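Local coordinates for protein invasin ipaB (Shigella flexneri, PDB 3U0C) that forms, together with IpaC, a pore in the host membrane through which type III secretion effectors pass into the target cell, at residues A[52-57]-A[78-83]; A[56-61]-A[68-73]; A[99-104]-A[190-195]; A[127-132]-A[158-163]; A[120-125]-A[169-174]. All blocks are in the same frame, centred on the assembly; numbering follows the deposited sequence.

Contact 1 (A[52-57]-A[78-83]); sequences SQLTLL and TAWKSQ
With CG set opposite the backbone N in both L54 and W80 (chi1 -179° in each), the two side chains leave their helices toward one another, and K81 completes the meeting by curling its chain at chi3 and chi4 until its ammonium reaches T55. The apolar half is a CH-pi contact. The CD2 methyl of L54 rests over one face of the W80 indole, 4.3 Å from the centroid of the six-membered ring and 25° off its normal. It is shifted toward the rim, so L54 CD2 is closest to W80 CE3, at 3.9 Å. A branched aliphatic chain suits this place because a single methyl can settle on the flat indole. K81 CG lies at the edge of the same ring, in its plane. These residues join helix 50-65 to the early part of helix 71-141, the two antiparallel arms of the first helical hairpin. The polar half of the contact lies beside the indole: K81 NZ donates to T55 OG1 across 3.2 Å, the two side chains meeting at about a right angle. That hydroxyl is already committed to the carbonyl oxygen of S51, its main partner, and so is gripped by two bonds. A weak bond from K81 NZ to S51 OG gives the ammonium a second hold on the same turn. Lysine suits this surface position, since its long chain can span the separation between the helices.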
# COMPACT_ATOMS: atom_id res chain seq x y z
N SER A 52 -23.94 15.93 -31.00
CA SER A 52 -24.07 16.28 -32.40
C SER A 52 -25.54 16.39 -32.77
O SER A 52 -25.96 17.34 -33.44
CB SER A 52 -23.34 15.28 -33.30
OG SER A 52 -24.04 14.06 -33.40
N GLN A 53 -26.35 15.44 -32.30
CA GLN A 53 -27.78 15.52 -32.52
C GLN A 53 -28.36 16.83 -31.98
O GLN A 53 -29.15 17.49 -32.65
CB GLN A 53 -28.51 14.32 -31.92
CG GLN A 53 -28.13 12.99 -32.53
CD GLN A 53 -28.52 12.87 -34.00
OE1 GLN A 53 -29.57 12.30 -34.32
NE2 GLN A 53 -27.67 13.37 -34.89
N LEU A 54 -27.96 17.20 -30.77
CA LEU A 54 -28.39 18.45 -30.15
C LEU A 54 -28.01 19.66 -31.01
O LEU A 54 -28.80 20.59 -31.16
CB LEU A 54 -27.81 18.58 -28.74
CG LEU A 54 -28.21 19.84 -27.97
CD1 LEU A 54 -29.73 19.89 -27.82
CD2 LEU A 54 -27.53 19.91 -26.61
N THR A 55 -26.80 19.65 -31.57
CA THR A 55 -26.37 20.72 -32.45
C THR A 55 -27.30 20.82 -33.67
O THR A 55 -27.66 21.91 -34.10
CB THR A 55 -24.92 20.52 -32.94
OG1 THR A 55 -24.09 20.11 -31.84
CG2 THR A 55 -24.35 21.82 -33.50
N LEU A 56 -27.69 19.67 -34.20
CA LEU A 56 -28.56 19.64 -35.35
C LEU A 56 -29.93 20.18 -34.96
O LEU A 56 -30.54 20.95 -35.71
CB LEU A 56 -28.69 18.22 -35.89
CG LEU A 56 -27.37 17.71 -36.49
CD1 LEU A 56 -27.42 16.21 -36.73
CD2 LEU A 56 -27.02 18.47 -37.78
N LEU A 57 -30.39 19.80 -33.78
CA LEU A 57 -31.71 20.21 -33.32
C LEU A 57 -31.82 21.72 -33.16
O LEU A 57 -32.73 22.35 -33.70
CB LEU A 57 -32.05 19.51 -32.00
CG LEU A 57 -33.36 19.94 -31.34
CD1 LEU A 57 -34.50 19.91 -32.34
CD2 LEU A 57 -33.65 19.02 -30.15
N THR A 78 -24.75 25.64 -24.80
CA THR A 78 -23.32 25.83 -24.68
C THR A 78 -22.81 25.34 -23.31
O THR A 78 -21.80 24.63 -23.23
CB THR A 78 -22.93 27.31 -24.86
OG1 THR A 78 -23.43 27.79 -26.12
CG2 THR A 78 -21.42 27.48 -24.83
N ALA A 79 -23.53 25.69 -22.24
CA ALA A 79 -23.17 25.27 -20.89
C ALA A 79 -23.15 23.75 -20.80
O ALA A 79 -22.18 23.15 -20.31
CB ALA A 79 -24.14 25.85 -19.88
N TRP A 80 -24.23 23.14 -21.28
CA TRP A 80 -24.37 21.70 -21.29
C TRP A 80 -23.18 21.03 -21.97
O TRP A 80 -22.63 20.07 -21.46
CB TRP A 80 -25.66 21.31 -22.01
CG TRP A 80 -25.90 19.84 -22.06
CD1 TRP A 80 -26.64 19.11 -21.18
CD2 TRP A 80 -25.42 18.92 -23.05
NE1 TRP A 80 -26.64 17.79 -21.55
CE2 TRP A 80 -25.90 17.65 -22.70
CE3 TRP A 80 -24.63 19.05 -24.18
CZ2 TRP A 80 -25.62 16.51 -23.44
CZ3 TRP A 80 -24.34 17.92 -24.92
CH2 TRP A 80 -24.84 16.67 -24.55
N LYS A 81 -22.81 21.55 -23.14
CA LYS A 81 -21.69 21.02 -23.92
C LYS A 81 -20.43 21.08 -23.08
O LYS A 81 -19.68 20.12 -23.01
CB LYS A 81 -21.49 21.84 -25.20
CG LYS A 81 -22.43 21.47 -26.36
CD LYS A 81 -22.35 22.52 -27.47
CE LYS A 81 -22.54 21.90 -28.84
NZ LYS A 81 -23.55 20.82 -28.78
N SER A 82 -20.22 22.23 -22.45
CA SER A 82 -19.06 22.46 -21.62
C SER A 82 -19.00 21.48 -20.45
O SER A 82 -17.97 20.84 -20.23
CB SER A 82 -19.07 23.89 -21.09
OG SER A 82 -18.21 23.98 -19.97
N GLN A 83 -20.11 21.37 -19.72
CA GLN A 83 -20.23 20.41 -18.62
C GLN A 83 -19.93 18.99 -19.10
O GLN A 83 -19.16 18.28 -18.46
CB GLN A 83 -21.63 20.47 -18.00
CG GLN A 83 -21.97 19.31 -17.06
CD GLN A 83 -23.35 19.44 -16.42
OE1 GLN A 83 -23.50 20.02 -15.35
NE2 GLN A 83 -24.37 18.91 -17.10

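Contact 2 (A[56-61]-A[68-73]); sequences LLIGNL and KSLTAL
I58 and L61 on one arm of the helical hairpin, and L70 and L73 on the other, meet close to the turn between helix 50-65 and helix 71-141. Every contact between 56-61 and 68-73 is apolar. I58 reaches out through CG1, set opposite the backbone N (chi1 -168°), and its terminal CD1 slides past L73, coming 4.0 Å from L73 CD2. The same methyl also approaches L70 CD1, at 4.4 Å. L61 takes part nearer its base: L61 CB lies 4.0 Å from L70 CD1, while its own tip, L61 CD1, stands at 4.5 Å from L73 CD2. Branched aliphatic residues suit the inner side of such a hairpin because several methyls can touch between arms that make no hydrogen bond to each other here. L70 has the widest part in this, for its side chain also touches I62 and L65, farther along the first arm.

The polar interactions serve the start of the second helix instead. L70 occupies the N-cap position, and its carbonyl oxygen is bonded by the T74 hydroxyl. One residue after the cap, T71 OG1 donates to K68 O over 3.0 Å, the hydroxyl tilted 33° from that carbonyl's plane.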
# COMPACT_ATOMS: atom_id res chain seq x y z
N LEU A 56 -27.69 19.67 -34.20
CA LEU A 56 -28.56 19.64 -35.35
C LEU A 56 -29.93 20.18 -34.96
O LEU A 56 -30.54 20.95 -35.71
CB LEU A 56 -28.69 18.22 -35.89
CG LEU A 56 -27.37 17.71 -36.49
CD1 LEU A 56 -27.42 16.21 -36.73
CD2 LEU A 56 -27.02 18.47 -37.78
N LEU A 57 -30.39 19.80 -33.78
CA LEU A 57 -31.71 20.21 -33.32
C LEU A 57 -31.82 21.72 -33.16
O LEU A 57 -32.73 22.35 -33.70
CB LEU A 57 -32.05 19.51 -32.00
CG LEU A 57 -33.36 19.94 -31.34
CD1 LEU A 57 -34.50 19.91 -32.34
CD2 LEU A 57 -33.65 19.02 -30.15
N ILE A 58 -30.90 22.30 -32.41
CA ILE A 58 -30.95 23.73 -32.17
C ILE A 58 -30.72 24.49 -33.49
O ILE A 58 -31.34 25.52 -33.73
CB ILE A 58 -29.97 24.18 -31.09
CG1 ILE A 58 -30.27 25.62 -30.69
CG2 ILE A 58 -28.52 24.01 -31.57
CD1 ILE A 58 -31.72 25.88 -30.35
N GLY A 59 -29.85 23.95 -34.34
CA GLY A 59 -29.64 24.48 -35.67
C GLY A 59 -30.95 24.53 -36.44
O GLY A 59 -31.32 25.56 -36.98
N ASN A 60 -31.66 23.40 -36.45
CA ASN A 60 -32.95 23.28 -37.11
C ASN A 60 -33.99 24.25 -36.56
O ASN A 60 -34.68 24.93 -37.32
CB ASN A 60 -33.46 21.84 -36.99
CG ASN A 60 -34.46 21.48 -38.09
OD1 ASN A 60 -35.28 22.31 -38.50
ND2 ASN A 60 -34.38 20.24 -38.57
N LEU A 61 -34.12 24.31 -35.23
CA LEU A 61 -35.06 25.21 -34.59
C LEU A 61 -34.76 26.66 -34.98
O LEU A 61 -35.66 27.41 -35.32
CB LEU A 61 -35.06 25.04 -33.06
CG LEU A 61 -35.58 23.72 -32.46
CD1 LEU A 61 -35.40 23.66 -30.94
CD2 LEU A 61 -37.03 23.48 -32.81
N LYS A 68 -32.72 34.96 -32.24
CA LYS A 68 -33.03 35.96 -31.22
C LYS A 68 -33.97 35.39 -30.17
O LYS A 68 -33.76 35.57 -28.96
CB LYS A 68 -33.69 37.20 -31.84
CG LYS A 68 -32.77 38.08 -32.67
CD LYS A 68 -33.43 39.44 -32.92
CE LYS A 68 -32.43 40.45 -33.43
NZ LYS A 68 -31.34 40.66 -32.43
N SER A 69 -35.00 34.69 -30.62
CA SER A 69 -35.99 34.16 -29.69
C SER A 69 -35.48 32.94 -28.93
O SER A 69 -36.13 32.46 -28.00
CB SER A 69 -37.29 33.83 -30.43
OG SER A 69 -37.02 33.20 -31.66
N LEU A 70 -34.30 32.44 -29.30
CA LEU A 70 -33.79 31.19 -28.74
C LEU A 70 -32.42 31.36 -28.11
O LEU A 70 -31.75 30.38 -27.78
CB LEU A 70 -33.71 30.13 -29.84
CG LEU A 70 -35.06 29.59 -30.31
CD1 LEU A 70 -34.87 28.70 -31.52
CD2 LEU A 70 -35.72 28.84 -29.16
N THR A 71 -32.01 32.61 -27.94
CA THR A 71 -30.70 32.91 -27.39
C THR A 71 -30.46 32.20 -26.05
O THR A 71 -29.35 31.73 -25.77
CB THR A 71 -30.53 34.43 -27.25
OG1 THR A 71 -31.76 35.00 -26.77
CG2 THR A 71 -30.23 35.07 -28.61
N ALA A 72 -31.50 32.13 -25.23
CA ALA A 72 -31.40 31.58 -23.89
C ALA A 72 -31.14 30.09 -23.94
O ALA A 72 -30.30 29.55 -23.22
CB ALA A 72 -32.68 31.83 -23.14
N LEU A 73 -31.91 29.41 -24.79
CA LEU A 73 -31.71 27.98 -25.01
C LEU A 73 -30.31 27.74 -25.59
O LEU A 73 -29.58 26.87 -25.12
CB LEU A 73 -32.82 27.44 -25.91
CG LEU A 73 -32.87 25.95 -26.25
CD1 LEU A 73 -32.88 25.10 -25.01
CD2 LEU A 73 -34.09 25.67 -27.14

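Contact 3 (A[99-104]-A[190-195]); sequences NTLLSE and MQLEKE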
# COMPACT_ATOMS: atom_id res chain seq x y z
N ASN A 99 -7.39 2.79 -11.42
CA ASN A 99 -6.65 1.63 -11.92
C ASN A 99 -5.25 1.56 -11.31
O ASN A 99 -4.76 0.50 -10.93
CB ASN A 99 -6.54 1.67 -13.44
CG ASN A 99 -7.84 1.31 -14.12
OD1 ASN A 99 -8.75 0.76 -13.49
ND2 ASN A 99 -7.94 1.62 -15.41
N THR A 100 -4.63 2.73 -11.22
CA THR A 100 -3.33 2.85 -10.61
C THR A 100 -3.41 2.51 -9.12
O THR A 100 -2.66 1.63 -8.64
CB THR A 100 -2.78 4.26 -10.85
OG1 THR A 100 -2.57 4.43 -12.25
CG2 THR A 100 -1.44 4.45 -10.14
N LEU A 101 -4.32 3.15 -8.40
CA LEU A 101 -4.44 2.91 -6.97
C LEU A 101 -4.68 1.43 -6.70
O LEU A 101 -4.06 0.85 -5.83
CB LEU A 101 -5.54 3.75 -6.33
CG LEU A 101 -5.17 5.22 -6.06
CD1 LEU A 101 -6.41 6.10 -5.90
CD2 LEU A 101 -4.26 5.34 -4.85
N LEU A 102 -5.56 0.82 -7.49
CA LEU A 102 -5.88 -0.58 -7.35
C LEU A 102 -4.64 -1.45 -7.51
O LEU A 102 -4.33 -2.27 -6.64
CB LEU A 102 -6.92 -0.99 -8.39
CG LEU A 102 -7.22 -2.48 -8.49
CD1 LEU A 102 -7.53 -3.05 -7.12
CD2 LEU A 102 -8.38 -2.76 -9.47
N SER A 103 -3.95 -1.28 -8.63
CA SER A 103 -2.75 -2.05 -8.92
C SER A 103 -1.71 -1.85 -7.81
O SER A 103 -1.10 -2.81 -7.33
CB SER A 103 -2.19 -1.63 -10.27
OG SER A 103 -0.81 -1.90 -10.36
N GLU A 104 -1.52 -0.59 -7.41
CA GLU A 104 -0.60 -0.24 -6.34
C GLU A 104 -0.97 -0.92 -5.02
O GLU A 104 -0.11 -1.44 -4.30
CB GLU A 104 -0.53 1.27 -6.14
CG GLU A 104 -0.14 2.03 -7.39
CD GLU A 104 0.15 3.50 -7.14
OE1 GLU A 104 -0.49 4.11 -6.26
OE2 GLU A 104 1.05 4.05 -7.81
N MET A 190 -6.19 7.15 1.66
CA MET A 190 -6.30 8.61 1.68
C MET A 190 -6.34 9.18 0.27
O MET A 190 -7.15 10.04 -0.02
CB MET A 190 -5.14 9.25 2.44
CG MET A 190 -5.19 9.03 3.94
SD MET A 190 -3.65 9.47 4.75
CE MET A 190 -2.97 7.88 5.18
N GLN A 191 -5.44 8.70 -0.59
CA GLN A 191 -5.41 9.14 -1.98
C GLN A 191 -6.76 8.88 -2.64
O GLN A 191 -7.22 9.69 -3.45
CB GLN A 191 -4.33 8.43 -2.78
CG GLN A 191 -2.89 8.80 -2.45
CD GLN A 191 -1.94 8.39 -3.57
OE1 GLN A 191 -2.24 8.60 -4.74
NE2 GLN A 191 -0.82 7.80 -3.22
N LEU A 192 -7.37 7.74 -2.31
CA LEU A 192 -8.65 7.37 -2.89
C LEU A 192 -9.75 8.35 -2.49
O LEU A 192 -10.51 8.81 -3.34
CB LEU A 192 -9.06 5.95 -2.51
CG LEU A 192 -10.43 5.50 -3.07
CD1 LEU A 192 -10.51 5.71 -4.57
CD2 LEU A 192 -10.71 4.06 -2.71
N GLU A 193 -9.83 8.66 -1.19
CA GLU A 193 -10.76 9.67 -0.70
C GLU A 193 -10.55 11.03 -1.38
O GLU A 193 -11.50 11.70 -1.73
CB GLU A 193 -10.63 9.82 0.82
CG GLU A 193 -11.72 10.66 1.47
CD GLU A 193 -11.79 10.46 2.97
OE1 GLU A 193 -10.73 10.14 3.59
OE2 GLU A 193 -12.89 10.60 3.55
N LYS A 194 -9.29 11.43 -1.55
CA LYS A 194 -8.95 12.68 -2.20
C LYS A 194 -9.61 12.74 -3.57
O LYS A 194 -10.28 13.71 -3.90
CB LYS A 194 -7.43 12.80 -2.35
CG LYS A 194 -6.91 14.23 -2.57
CD LYS A 194 -5.42 14.22 -2.96
CE LYS A 194 -4.97 15.59 -3.52
NZ LYS A 194 -3.54 15.66 -4.01
N GLU A 195 -9.42 11.69 -4.36
CA GLU A 195 -9.96 11.60 -5.70
C GLU A 195 -11.49 11.63 -5.72
O GLU A 195 -12.10 12.31 -6.55
CB GLU A 195 -9.44 10.35 -6.40
CG GLU A 195 -7.91 10.34 -6.61
CD GLU A 195 -7.46 11.42 -7.60
OE1 GLU A 195 -8.33 12.02 -8.28
OE2 GLU A 195 -6.24 11.66 -7.71
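L101 is the residue through which the run from N99 to E104 meets Q191 and L192, and its two methyls divide the work. It points toward the opposing helix, with CG opposite the carbonyl carbon (chi1 -78°), and splits there. L101 CD2 presses on the aliphatic base of Q191, 3.7 Å from Q191 CB, and also lies 3.8 Å from Q191 OE1. L101 CD1 goes instead to the backbone of the next residue, 4.0 Å from L192 CA and 4.3 Å from L192 CB. A leucine fits because this fork straddles two successive residues, and L101 is the buried residue of the contact. Glutamine suits the flank: its methylenes take the apolar contact, while the amide is held at both ends, Q191 NE2 bonded to D187 OD2 and Q191 OE1 weakly bonded by K97 NZ of the opposing helix. At the end of the run, E104 points toward the other helix too, but its side chain rests on K188, which also lies against L101. Farther out, I98 lies against L192 and K97 against E195. The contact thus joins the middle of helix 71-141 to the C-terminal part of helix 150-197, as one step along the antiparallel coiled coil that these two long helices build.

Contact 4 (A[127-132]-A[158-163]); sequences KDLENK and IQLTIK
No ring, amide or carboxylate lends a face or an edge where L129 meets L160: this is aliphatic packing throughout. Both leucines set CG opposite the carbonyl carbon (chi1 -71° in each), and their methyls touch between the helices, L129 CD2 to L160 CD2 at 3.9 Å. The side chains cross obliquely. In the antiparallel coiled coil of helices 71-141 and 150-197 the local axes run at 163° and come within 9.6 Å, a spacing that leucines can bridge from both sides. Lysines close the edges with their hydrocarbon parts. K132 lies across L160 at about a right angle, K132 CB standing 3.7 Å from L160 CD1 and K132 CD 3.9 Å from L160 CD2, while its extended chain carries the ammonium away. K163, by contrast, gives only its base, K163 CB being 4.1 Å from L129 CD2. Lysine suits such a border, greasy near the backbone and charged at the tip. Beyond them, I133 covers L160 from the first helix.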
# COMPACT_ATOMS: atom_id res chain seq x y z
N LYS A 127 13.33 -17.64 18.75
CA LYS A 127 12.84 -18.55 19.76
C LYS A 127 13.71 -19.80 19.77
O LYS A 127 13.76 -20.54 20.77
CB LYS A 127 11.38 -18.91 19.51
CG LYS A 127 10.77 -19.84 20.57
CD LYS A 127 9.31 -20.18 20.19
CE LYS A 127 8.62 -21.07 21.23
NZ LYS A 127 7.15 -21.05 20.98
N ASP A 128 14.43 -20.03 18.68
CA ASP A 128 15.30 -21.19 18.58
C ASP A 128 16.68 -20.91 19.15
O ASP A 128 17.31 -21.78 19.78
CB ASP A 128 15.42 -21.64 17.13
CG ASP A 128 15.91 -23.05 17.02
OD1 ASP A 128 15.22 -23.94 17.56
OD2 ASP A 128 16.98 -23.27 16.42
N LEU A 129 17.17 -19.70 18.90
CA LEU A 129 18.45 -19.31 19.48
C LEU A 129 18.31 -19.11 20.98
O LEU A 129 19.29 -19.19 21.70
CB LEU A 129 18.96 -18.05 18.82
CG LEU A 129 19.42 -18.28 17.39
CD1 LEU A 129 19.24 -17.02 16.54
CD2 LEU A 129 20.87 -18.76 17.40
N GLU A 130 17.10 -18.83 21.45
CA GLU A 130 16.89 -18.67 22.88
C GLU A 130 16.95 -20.03 23.55
O GLU A 130 17.39 -20.15 24.69
CB GLU A 130 15.55 -17.99 23.16
CG GLU A 130 15.53 -16.49 22.88
CD GLU A 130 14.21 -15.84 23.25
OE1 GLU A 130 13.22 -16.58 23.49
OE2 GLU A 130 14.16 -14.58 23.31
N ASN A 131 16.48 -21.05 22.84
CA ASN A 131 16.54 -22.42 23.31
C ASN A 131 17.98 -22.92 23.45
O ASN A 131 18.37 -23.42 24.51
CB ASN A 131 15.76 -23.34 22.39
CG ASN A 131 14.28 -23.12 22.51
OD1 ASN A 131 13.83 -22.54 23.50
ND2 ASN A 131 13.51 -23.56 21.51
N LYS A 132 18.76 -22.79 22.38
CA LYS A 132 20.13 -23.25 22.40
C LYS A 132 20.91 -22.63 23.56
O LYS A 132 21.65 -23.31 24.26
CB LYS A 132 20.80 -22.98 21.06
CG LYS A 132 20.16 -23.77 19.93
CD LYS A 132 20.84 -23.49 18.59
CE LYS A 132 20.11 -24.19 17.46
NZ LYS A 132 20.93 -24.13 16.22
N ILE A 158 28.81 -17.49 23.74
CA ILE A 158 29.05 -16.12 23.31
C ILE A 158 28.66 -16.01 21.86
O ILE A 158 28.22 -14.95 21.40
CB ILE A 158 30.52 -15.70 23.48
CG1 ILE A 158 31.45 -16.68 22.75
CG2 ILE A 158 30.88 -15.58 24.94
CD1 ILE A 158 32.74 -16.06 22.19
N GLN A 159 28.81 -17.11 21.13
CA GLN A 159 28.46 -17.12 19.73
C GLN A 159 26.95 -17.12 19.52
O GLN A 159 26.45 -16.38 18.69
CB GLN A 159 29.13 -18.30 19.01
CG GLN A 159 30.63 -18.09 18.84
CD GLN A 159 30.95 -16.77 18.18
OE1 GLN A 159 30.07 -16.15 17.55
NE2 GLN A 159 32.20 -16.33 18.30
N LEU A 160 26.22 -17.92 20.29
CA LEU A 160 24.77 -17.96 20.15
C LEU A 160 24.18 -16.62 20.58
O LEU A 160 23.12 -16.21 20.10
CB LEU A 160 24.17 -19.07 20.99
CG LEU A 160 24.43 -20.50 20.50
CD1 LEU A 160 24.10 -21.51 21.61
CD2 LEU A 160 23.64 -20.79 19.22
N THR A 161 24.87 -15.96 21.50
CA THR A 161 24.42 -14.67 21.96
C THR A 161 24.62 -13.61 20.87
O THR A 161 23.73 -12.80 20.63
CB THR A 161 25.12 -14.28 23.26
OG1 THR A 161 24.60 -15.09 24.33
CG2 THR A 161 24.90 -12.82 23.57
N ILE A 162 25.77 -13.65 20.21
CA ILE A 162 26.05 -12.73 19.12
C ILE A 162 25.07 -12.91 17.97
O ILE A 162 24.72 -11.96 17.27
CB ILE A 162 27.45 -12.90 18.59
CG1 ILE A 162 28.46 -12.47 19.65
CG2 ILE A 162 27.64 -12.10 17.31
CD1 ILE A 162 29.84 -12.37 19.12
N LYS A 163 24.62 -14.15 17.78
CA LYS A 163 23.69 -14.46 16.71
C LYS A 163 22.30 -13.99 17.06
O LYS A 163 21.58 -13.46 16.21
CB LYS A 163 23.69 -15.96 16.40
CG LYS A 163 24.86 -16.41 15.56
CD LYS A 163 24.69 -17.85 15.14
CE LYS A 163 25.84 -18.72 15.63
NZ LYS A 163 26.72 -19.12 14.50

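Contact 5 (A[120-125]-A[169-174]); sequences KNADSK and KDRTLI
A122 and D123 meet R171 and I174 in the antiparallel coiled coil of helices 71-141 and 150-197, whose local axes here pass 9.4 Å apart. The tight part is built round a small residue. A122 has only a methyl, which allows A122 CA to stand 5.6 Å from R171 CA, and this methyl is wedged between two longer chains: A122 CB is 3.8 Å from I174 CD1 and 4.0 Å from R171 CG. The long isoleucine arm suits its place, reaching the methyl while also resting on Q115 and L119. R171 CG packs against the A122 methyl, and a bend at chi2 (-110°) turns the head group across to D123.

There it forms a salt bridge with two unequal bonds. R171 NE donates, with an angle of 153° at the hydrogen, over 2.6 Å to D123 OD1, which accepts on its syn lone pair; the partner bond, R171 NH2 to D123 OD2, is weak at 3.3 Å. Carboxylate and guanidinium are nearly coplanar, 17° apart. An arginine suits this site because R171 NH1 is at the same time in a salt bridge with E175, its strongest polar partner.

The looser side belongs to exposed K125 and D170. Their opposite charges do not meet: K125 NZ stays 6.2 Å from D170 OD2.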
# COMPACT_ATOMS: atom_id res chain seq x y z
N LYS A 120 7.55 -13.76 10.79
CA LYS A 120 7.29 -14.97 11.55
C LYS A 120 8.51 -15.87 11.59
O LYS A 120 8.87 -16.43 12.63
CB LYS A 120 6.13 -15.72 10.93
CG LYS A 120 6.21 -17.23 11.04
CD LYS A 120 5.15 -17.80 10.13
CE LYS A 120 5.10 -19.31 10.10
NZ LYS A 120 4.11 -19.66 9.03
N ASN A 121 9.16 -16.04 10.44
CA ASN A 121 10.39 -16.80 10.41
C ASN A 121 11.43 -16.17 11.33
O ASN A 121 12.23 -16.87 11.95
CB ASN A 121 10.94 -16.93 9.00
CG ASN A 121 10.02 -17.72 8.10
OD1 ASN A 121 9.02 -18.28 8.55
ND2 ASN A 121 10.36 -17.78 6.82
N ALA A 122 11.41 -14.84 11.44
CA ALA A 122 12.36 -14.13 12.27
C ALA A 122 12.08 -14.38 13.74
O ALA A 122 13.01 -14.59 14.52
CB ALA A 122 12.34 -12.65 11.97
N ASP A 123 10.81 -14.36 14.13
CA ASP A 123 10.50 -14.71 15.52
C ASP A 123 10.89 -16.16 15.82
O ASP A 123 11.24 -16.49 16.96
CB ASP A 123 9.02 -14.49 15.81
CG ASP A 123 8.64 -13.02 15.86
OD1 ASP A 123 9.56 -12.18 15.96
OD2 ASP A 123 7.46 -12.61 15.81
N SER A 124 10.83 -17.01 14.80
CA SER A 124 11.26 -18.40 14.95
C SER A 124 12.75 -18.52 15.26
O SER A 124 13.15 -19.07 16.29
CB SER A 124 10.98 -19.19 13.67
OG SER A 124 9.61 -19.52 13.57
N LYS A 125 13.56 -18.03 14.34
CA LYS A 125 14.99 -18.06 14.49
C LYS A 125 15.37 -17.64 15.90
O LYS A 125 16.32 -18.16 16.47
CB LYS A 125 15.62 -17.13 13.48
CG LYS A 125 17.13 -17.14 13.47
CD LYS A 125 17.67 -16.23 12.37
CE LYS A 125 19.20 -16.26 12.35
NZ LYS A 125 19.76 -15.39 11.27
N LYS A 169 17.86 -7.61 16.11
CA LYS A 169 18.01 -6.45 15.26
C LYS A 169 17.25 -6.66 13.96
O LYS A 169 16.39 -5.86 13.58
CB LYS A 169 19.49 -6.23 14.94
CG LYS A 169 19.78 -4.94 14.20
CD LYS A 169 21.28 -4.59 14.30
CE LYS A 169 21.96 -4.64 12.94
NZ LYS A 169 23.46 -4.57 13.08
N ASP A 170 17.56 -7.77 13.30
CA ASP A 170 17.02 -8.01 11.98
C ASP A 170 15.51 -8.12 12.04
O ASP A 170 14.81 -7.67 11.12
CB ASP A 170 17.65 -9.25 11.34
CG ASP A 170 17.22 -9.44 9.90
OD1 ASP A 170 17.63 -8.63 9.03
OD2 ASP A 170 16.47 -10.41 9.63
N ARG A 171 15.01 -8.67 13.15
CA ARG A 171 13.58 -8.78 13.38
C ARG A 171 12.91 -7.41 13.43
O ARG A 171 11.89 -7.19 12.78
CB ARG A 171 13.31 -9.54 14.69
CG ARG A 171 11.86 -9.96 14.87
CD ARG A 171 11.20 -9.16 15.98
NE ARG A 171 9.85 -9.64 16.26
CZ ARG A 171 8.77 -8.86 16.30
NH1 ARG A 171 8.88 -7.56 16.07
NH2 ARG A 171 7.58 -9.38 16.57
N THR A 172 13.48 -6.48 14.21
CA THR A 172 12.88 -5.16 14.32
C THR A 172 12.85 -4.47 12.96
O THR A 172 11.90 -3.76 12.66
CB THR A 172 13.60 -4.25 15.35
OG1 THR A 172 14.71 -3.58 14.72
CG2 THR A 172 14.06 -5.02 16.57
N LEU A 173 13.88 -4.68 12.14
CA LEU A 173 13.92 -4.12 10.79
C LEU A 173 12.71 -4.59 9.98
O LEU A 173 11.98 -3.78 9.38
CB LEU A 173 15.21 -4.51 10.06
CG LEU A 173 16.37 -3.52 10.21
CD1 LEU A 173 17.70 -4.11 9.74
CD2 LEU A 173 16.04 -2.23 9.46
N ILE A 174 12.49 -5.90 9.97
CA ILE A 174 11.36 -6.48 9.25
C ILE A 174 10.04 -5.92 9.77
O ILE A 174 9.19 -5.48 9.00
CB ILE A 174 11.33 -8.02 9.38
CG1 ILE A 174 12.60 -8.62 8.77
CG2 ILE A 174 10.09 -8.59 8.72
CD1 ILE A 174 12.85 -10.05 9.19

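The modelled helices belong to the N-terminal coiled-coil region of IpaB, one piece of the translocator. From the N terminus, helix 50-65 runs out to a short turn and helix 71-141 comes back alongside it. Contact 2 closes this turn; contact 1 closes the wider loop around it, both beginning on helix 50-65 and sharing L56 and L57, forming one hairpin. Helix 71-141 then continues alone into the second, longer hairpin with helix 150-197. There the loops nest: contact 4 lies within contact 5, and contact 5 within contact 3. None crosses the first hairpin's contacts, which come earlier in series. Contacts 1 and 4, with centres about 77 Å apart, fall on opposite sides of the chain's centre.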